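Local coordinates for glutathione S-transferase (Rhodospirillum rubrum F11, PDB 4O7H), which probably catalyses the conjugation of glutathione to electrophilic substrates through the sulfur of its cysteine, at residues Y191-S196 against H216-F222; L110-L115 against L172-D178. All blocks are in the same frame, centred on the assembly; numbering follows the deposited sequence. Where two conformers were deposited one is given.

How the interactions relate
From the thioredoxin-like N-terminal domain the chain enters helix 85-119, passes through helix 127-150 and reaches helix 161-175, whose end returns to residues 110-115; interaction 2 thus closes a largely helical loop of 56 residues. Helix 185-195 follows, and after the short helix 201-205 the C-terminal tail turns back onto it, so that interaction 1 closes a second loop of 19 residues. The two loops lie in series, neither enclosing nor crossing the other. Their centres are about 17 Å apart, yet they touch: His216 probably hydrogen-bonds Asp174, and the Tyr217 ring packs edge-to-face on Tyr175. Interaction 2 ties helix 85-119 to the end of helix 161-175, and interaction 1 holds the tail on helix 185-195.

Interaction 1 of 2, residues Y191-S196 against H216-F222; sequences YALVKS and HYADLDF
The last turn of helix 185-195 meets a C-terminal tail folded into two type I turns, His216 to Asp219 and Asp219 to Phe222, with the CA atoms of Ser196 and Leu220 5.9 Å apart. Lys195 carries the contact. Its CG lies between the backbone N and the carbonyl carbon (chi1 87°), and the chain, bent at chi3, brings NZ to the turns. There NZ donates to Tyr217 O at 2.8 Å and to Asp219 O at 2.9 Å, each time from well above the carbonyl plane. NZ also makes an off-centre cation-pi contact with Phe222, 4.3 Å from the ring centroid, while Lys195 CD packs 3.7 Å from Phe222 CE1. Ala192 CB meets the same ring carbon, and Phe222 CZ comes in at the edge of the Tyr191 ring. Leu220 CD2 lies against Lys195 O. A water links Tyr191 OH to Tyr217 O. A methionine in place of Lys195 would probably leave the carbonyls of Tyr217 and Asp219 without their shared donor, remove the cation-pi contact and hold the two turns less firmly. One ammonium group therefore gathers two carbonyls and an aromatic ring, fastening the chain terminus to the helical C-terminal domain.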
loop_
_atom_site.group_PDB
_atom_site.type_symbol
_atom_site.label_atom_id
_atom_site.label_comp_id
_atom_site.label_asym_id
_atom_site.label_seq_id
_atom_site.Cartn_x
_atom_site.Cartn_y
_atom_site.Cartn_z
ATOM N N TYR A 191 -10.451 -18.824 8.993
ATOM C CA TYR A 191 -11.439 -17.781 8.686
ATOM C C TYR A 191 -12.647 -17.912 9.590
ATOM O O TYR A 191 -13.209 -16.943 10.015
ATOM C CB TYR A 191 -11.843 -17.796 7.220
ATOM C CG TYR A 191 -12.815 -16.698 6.812
ATOM C CD1 TYR A 191 -12.386 -15.395 6.642
ATOM C CD2 TYR A 191 -14.149 -16.950 6.699
ATOM C CE1 TYR A 191 -13.267 -14.400 6.287
ATOM C CE2 TYR A 191 -15.034 -15.971 6.331
ATOM C CZ TYR A 191 -14.587 -14.685 6.123
ATOM O OH TYR A 191 -15.502 -13.681 5.769
ATOM N N ALA A 192 -13.066 -19.134 9.872
ATOM C CA ALA A 192 -14.183 -19.328 10.797
ATOM C C ALA A 192 -13.915 -18.753 12.157
ATOM O O ALA A 192 -14.826 -18.233 12.789
ATOM C CB ALA A 192 -14.472 -20.833 10.893
ATOM N N LEU A 193 -12.667 -18.864 12.616
ATOM C CA LEU A 193 -12.291 -18.257 13.875
ATOM C C LEU A 193 -12.357 -16.742 13.825
ATOM O O LEU A 193 -12.942 -16.105 14.743
ATOM C CB LEU A 193 -10.921 -18.674 14.317
ATOM C CG LEU A 193 -10.709 -20.094 14.792
ATOM C CD1 LEU A 193 -9.211 -20.229 15.064
ATOM C CD2 LEU A 193 -11.526 -20.312 16.043
ATOM N N VAL A 194 -11.896 -16.147 12.722
ATOM C CA VAL A 194 -11.950 -14.682 12.669
ATOM C C VAL A 194 -13.383 -14.198 12.542
ATOM O O VAL A 194 -13.786 -13.222 13.194
ATOM C CB VAL A 194 -11.065 -14.113 11.528
ATOM C CG1 VAL A 194 -11.218 -12.588 11.477
ATOM C CG2 VAL A 194 -9.607 -14.533 11.733
ATOM N N LYS A 195 -14.129 -14.840 11.657
ATOM C CA LYS A 195 -15.516 -14.386 11.357
ATOM C C LYS A 195 -16.468 -14.483 12.554
ATOM O O LYS A 195 -17.502 -13.786 12.579
ATOM C CB LYS A 195 -16.089 -15.088 10.135
ATOM C CG LYS A 195 -16.758 -16.400 10.412
ATOM C CD LYS A 195 -17.381 -17.037 9.135
ATOM C CE LYS A 195 -18.603 -16.368 8.524
ATOM N NZ LYS A 195 -19.177 -17.233 7.458
ATOM N N SER A 196 -16.088 -15.314 13.529
ATOM C CA SER A 196 -16.851 -15.553 14.757
ATOM C C SER A 196 -16.561 -14.555 15.877
ATOM O O SER A 196 -17.155 -14.632 16.941
ATOM C CB SER A 196 -16.554 -16.970 15.263
ATOM O OG SER A 196 -17.121 -17.967 14.417
ATOM N N HIS A 216 -24.292 -19.154 3.012
ATOM C CA HIS A 216 -23.351 -19.495 4.089
ATOM C C HIS A 216 -22.578 -18.292 4.626
ATOM O O HIS A 216 -21.813 -18.381 5.583
ATOM C CB HIS A 216 -22.327 -20.482 3.573
ATOM C CG HIS A 216 -21.365 -19.856 2.618
ATOM N ND1 HIS A 216 -21.569 -19.831 1.259
ATOM C CD2 HIS A 216 -20.169 -19.239 2.830
ATOM C CE1 HIS A 216 -20.562 -19.215 0.673
ATOM N NE2 HIS A 216 -19.706 -18.832 1.607
ATOM N N TYR A 217 -22.733 -17.139 3.964
ATOM C CA TYR A 217 -21.896 -15.963 4.287
ATOM C C TYR A 217 -21.930 -15.577 5.755
ATOM O O TYR A 217 -20.879 -15.326 6.370
ATOM C CB TYR A 217 -22.334 -14.782 3.389
ATOM C CG TYR A 217 -21.576 -13.508 3.639
ATOM C CD1 TYR A 217 -20.262 -13.347 3.198
ATOM C CD2 TYR A 217 -22.147 -12.516 4.375
ATOM C CE1 TYR A 217 -19.579 -12.171 3.445
ATOM C CE2 TYR A 217 -21.491 -11.340 4.596
ATOM C CZ TYR A 217 -20.214 -11.182 4.139
ATOM O OH TYR A 217 -19.494 -10.019 4.460
ATOM N N ALA A 218 -23.111 -15.527 6.361
ATOM C CA ALA A 218 -23.228 -15.187 7.771
ATOM C C ALA A 218 -23.280 -16.413 8.686
ATOM O O ALA A 218 -23.572 -16.281 9.858
ATOM C CB ALA A 218 -24.449 -14.286 7.973
ATOM N N ASP A 219 -23.009 -17.589 8.167
ATOM C CA ASP A 219 -23.012 -18.808 8.997
ATOM C C ASP A 219 -21.669 -18.968 9.723
ATOM O O ASP A 219 -20.645 -19.209 9.080
ATOM C CB ASP A 219 -23.258 -20.013 8.104
ATOM C CG ASP A 219 -23.492 -21.302 8.886
ATOM O OD1 ASP A 219 -23.454 -21.267 10.140
ATOM O OD2 ASP A 219 -23.663 -22.364 8.234
ATOM N N LEU A 220 -21.677 -18.917 11.051
ATOM C CA LEU A 220 -20.459 -19.109 11.805
ATOM C C LEU A 220 -19.964 -20.545 11.677
ATOM O O LEU A 220 -18.746 -20.839 11.791
ATOM C CB LEU A 220 -20.664 -18.679 13.254
ATOM C CG LEU A 220 -21.103 -17.255 13.517
ATOM C CD1 LEU A 220 -20.946 -16.909 15.006
ATOM C CD2 LEU A 220 -20.265 -16.272 12.702
ATOM N N ASP A 221 -20.903 -21.447 11.382
ATOM C CA ASP A 221 -20.589 -22.875 11.271
ATOM C C ASP A 221 -20.475 -23.391 9.852
ATOM O O ASP A 221 -20.571 -24.610 9.612
ATOM C CB ASP A 221 -21.647 -23.667 12.000
ATOM C CG ASP A 221 -21.681 -23.352 13.459
ATOM O OD1 ASP A 221 -20.594 -23.369 14.063
ATOM O OD2 ASP A 221 -22.771 -23.038 13.962
ATOM N N PHE A 222 -20.195 -22.487 8.912
ATOM C CA PHE A 222 -20.095 -22.851 7.510
ATOM C C PHE A 222 -19.061 -23.930 7.233
ATOM O O PHE A 222 -19.227 -24.594 6.177
ATOM C CB PHE A 222 -19.832 -21.607 6.654
ATOM C CG PHE A 222 -18.400 -21.192 6.612
ATOM C CD1 PHE A 222 -17.790 -20.663 7.743
ATOM C CD2 PHE A 222 -17.666 -21.352 5.447
ATOM C CE1 PHE A 222 -16.451 -20.327 7.709
ATOM C CE2 PHE A 222 -16.330 -20.995 5.408
ATOM C CZ PHE A 222 -15.733 -20.484 6.559
ATOM O OXT PHE A 222 -18.121 -24.116 8.042
HETATM O O HOH W 1 -17.997 -14.608 5.434
#

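Interaction 2 of 2, residues L110-L115 against L172-D178; sequences LVREKL and LIDYAGD
Lys114 and Asp178 reach each other from opposite directions and form the salt bridge of this contact. Lys114 NZ lies 2.7 Å from Asp178 OD2, on the syn side and 17° out of the carboxylate plane, and makes a weaker bond to OD1. The lysine chain is bent at chi3 (70°), which lets NZ also donate weakly to Ala176 O, 3.4 Å away. Asp178 OD1 has a second cationic partner in Arg134 of helix 127-150, so the carboxylate is gripped by two basic side chains.

Apolar contacts fill the space between helix 85-119 and the end of helix 161-175. Leu110 crosses Ile173 at about a right angle, its CD1 meeting Ile173 CG2 at 4.0 Å, while its other methyl lies beside the Asp178 carboxylate. Val111 CG2 packs on Leu172 CB. Leu115 divides its branches: CD1 faces Leu172 CD2, and CD2 reaches both Tyr175 CD1, at 4.1 Å, and Ala176 CB. Tyr175 sends its hydroxyl onward to the backbone of Ile208 and Ile211.

Backbone bonds shape the helix end. Gly177, with positive phi (79°), leaves the helix in a Schellman motif; its N bonds to Asp174 O, and Asp178 N bonds to Ile173 O at 3.1 Å. This turn carries Asp178 back toward Lys114.

The buried Asp178 carboxylate thus lies against Leu110 at the edge of an apolar interface, where its two basic partners probably offset the cost of burying the charge. With Arg134, the ion pair ties helices 85-119 and 127-150 of the C-terminal domain to the turn that follows helix 161-175.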
loop_
_atom_site.group_PDB
_atom_site.type_symbol
_atom_site.label_atom_id
_atom_site.label_comp_id
_atom_site.label_asym_id
_atom_site.label_seq_id
_atom_site.Cartn_x
_atom_site.Cartn_y
_atom_site.Cartn_z
ATOM N N LEU A 110 -12.488 -9.315 -8.704
ATOM C CA LEU A 110 -13.786 -9.930 -8.337
ATOM C C LEU A 110 -14.757 -8.910 -7.789
ATOM O O LEU A 110 -15.941 -8.945 -8.063
ATOM C CB LEU A 110 -13.574 -11.102 -7.404
ATOM C CG LEU A 110 -12.878 -12.319 -8.021
ATOM C CD1 LEU A 110 -12.502 -13.381 -7.022
ATOM C CD2 LEU A 110 -13.726 -12.999 -9.121
ATOM N N VAL A 111 -14.278 -8.012 -6.937
ATOM C CA VAL A 111 -15.150 -6.996 -6.396
ATOM C C VAL A 111 -15.684 -6.058 -7.496
ATOM O O VAL A 111 -16.867 -5.723 -7.517
ATOM C CB VAL A 111 -14.478 -6.176 -5.255
ATOM C CG1 VAL A 111 -15.306 -4.980 -4.856
ATOM C CG2 VAL A 111 -14.241 -7.080 -4.092
ATOM N N ARG A 112 -14.802 -5.673 -8.408
ATOM C CA ARG A 112 -15.181 -4.725 -9.436
ATOM C C ARG A 112 -16.261 -5.409 -10.306
ATOM O O ARG A 112 -17.335 -4.854 -10.520
ATOM C CB ARG A 112 -13.986 -4.310 -10.304
ATOM C CG ARG A 112 -14.345 -3.228 -11.324
ATOM C CD ARG A 112 -13.193 -2.952 -12.281
ATOM N NE ARG A 112 -12.725 -4.164 -12.915
ATOM C CZ ARG A 112 -11.529 -4.702 -12.745
ATOM N NH1 ARG A 112 -10.626 -4.124 -11.932
ATOM N NH2 ARG A 112 -11.250 -5.843 -13.368
ATOM N N GLU A 113 -15.931 -6.600 -10.777
ATOM C CA GLU A 113 -16.736 -7.268 -11.795
ATOM C C GLU A 113 -18.038 -7.818 -11.251
ATOM O O GLU A 113 -19.083 -7.747 -11.922
ATOM C CB GLU A 113 -15.937 -8.367 -12.483
ATOM C CG GLU A 113 -14.674 -7.883 -13.198
ATOM C CD GLU A 113 -14.949 -6.788 -14.207
ATOM O OE1 GLU A 113 -16.005 -6.843 -14.896
ATOM O OE2 GLU A 113 -14.121 -5.861 -14.323
ATOM N N LYS A 114 -18.015 -8.341 -10.036
ATOM C CA LYS A 114 -19.209 -8.992 -9.488
ATOM C C LYS A 114 -20.015 -8.189 -8.503
ATOM O O LYS A 114 -21.202 -8.480 -8.283
ATOM C CB LYS A 114 -18.815 -10.318 -8.858
ATOM C CG LYS A 114 -18.270 -11.241 -9.926
ATOM C CD LYS A 114 -18.040 -12.620 -9.413
ATOM C CE LYS A 114 -19.348 -13.320 -9.139
ATOM N NZ LYS A 114 -19.060 -14.750 -8.863
ATOM N N LEU A 115 -19.399 -7.186 -7.872
ATOM C CA LEU A 115 -20.085 -6.439 -6.883
ATOM C C LEU A 115 -20.304 -5.001 -7.319
ATOM O O LEU A 115 -21.457 -4.541 -7.366
ATOM C CB LEU A 115 -19.336 -6.508 -5.554
ATOM C CG LEU A 115 -19.157 -7.920 -5.028
ATOM C CD1 LEU A 115 -18.450 -7.900 -3.681
ATOM C CD2 LEU A 115 -20.510 -8.635 -4.922
ATOM N N LEU A 172 -14.924 -10.192 1.300
ATOM C CA LEU A 172 -15.534 -9.635 0.075
ATOM C C LEU A 172 -15.570 -10.688 -1.041
ATOM O O LEU A 172 -16.580 -10.777 -1.756
ATOM C CB LEU A 172 -14.801 -8.392 -0.387
ATOM C CG LEU A 172 -15.251 -7.192 0.422
ATOM C CD1 LEU A 172 -14.154 -6.132 0.326
ATOM C CD2 LEU A 172 -16.608 -6.706 -0.084
ATOM N N ILE A 173 -14.554 -11.543 -1.117
ATOM C CA ILE A 173 -14.580 -12.671 -2.059
ATOM C C ILE A 173 -15.720 -13.602 -1.681
ATOM O O ILE A 173 -16.432 -14.099 -2.554
ATOM C CB ILE A 173 -13.249 -13.452 -2.120
ATOM C CG1 ILE A 173 -12.032 -12.491 -2.268
ATOM C CG2 ILE A 173 -13.263 -14.437 -3.279
ATOM C CD1 ILE A 173 -12.244 -11.337 -3.238
ATOM N N ASP A 174 -15.958 -13.742 -0.397
ATOM C CA ASP A 174 -17.012 -14.638 0.083
ATOM C C ASP A 174 -18.375 -14.025 -0.177
ATOM O O ASP A 174 -19.304 -14.747 -0.561
ATOM C CB ASP A 174 -16.806 -14.942 1.558
ATOM C CG ASP A 174 -17.487 -16.200 2.027
ATOM O OD1 ASP A 174 -17.449 -17.186 1.315
ATOM O OD2 ASP A 174 -17.989 -16.218 3.198
ATOM N N TYR A 175 -18.520 -12.717 -0.012
ATOM C CA TYR A 175 -19.762 -12.034 -0.366
ATOM C C TYR A 175 -20.149 -12.280 -1.849
ATOM O O TYR A 175 -21.351 -12.446 -2.172
ATOM C CB TYR A 175 -19.627 -10.535 -0.044
ATOM C CG TYR A 175 -20.941 -9.822 0.020
ATOM C CD1 TYR A 175 -21.640 -9.522 -1.128
ATOM C CD2 TYR A 175 -21.475 -9.467 1.244
ATOM C CE1 TYR A 175 -22.866 -8.863 -1.042
ATOM C CE2 TYR A 175 -22.702 -8.821 1.347
ATOM C CZ TYR A 175 -23.388 -8.541 0.175
ATOM O OH TYR A 175 -24.607 -7.885 0.258
ATOM N N ALA A 176 -19.143 -12.358 -2.724
ATOM C CA ALA A 176 -19.318 -12.658 -4.131
ATOM C C ALA A 176 -19.505 -14.136 -4.426
ATOM O O ALA A 176 -19.789 -14.502 -5.571
ATOM C CB ALA A 176 -18.136 -12.118 -4.936
ATOM N N GLY A 177 -19.300 -14.977 -3.420
ATOM C CA GLY A 177 -19.477 -16.430 -3.553
ATOM C C GLY A 177 -18.325 -17.153 -4.236
ATOM O O GLY A 177 -18.478 -18.291 -4.689
ATOM N N ASP A 178 -17.131 -16.580 -4.258
ATOM C CA ASP A 178 -16.041 -17.111 -5.029
ATOM C C ASP A 178 -14.871 -17.733 -4.238
ATOM O O ASP A 178 -13.800 -17.949 -4.820
ATOM C CB ASP A 178 -15.513 -15.996 -5.964
ATOM C CG ASP A 178 -16.457 -15.722 -7.130
ATOM O OD1 ASP A 178 -16.952 -16.721 -7.694
ATOM O OD2 ASP A 178 -16.734 -14.534 -7.428
#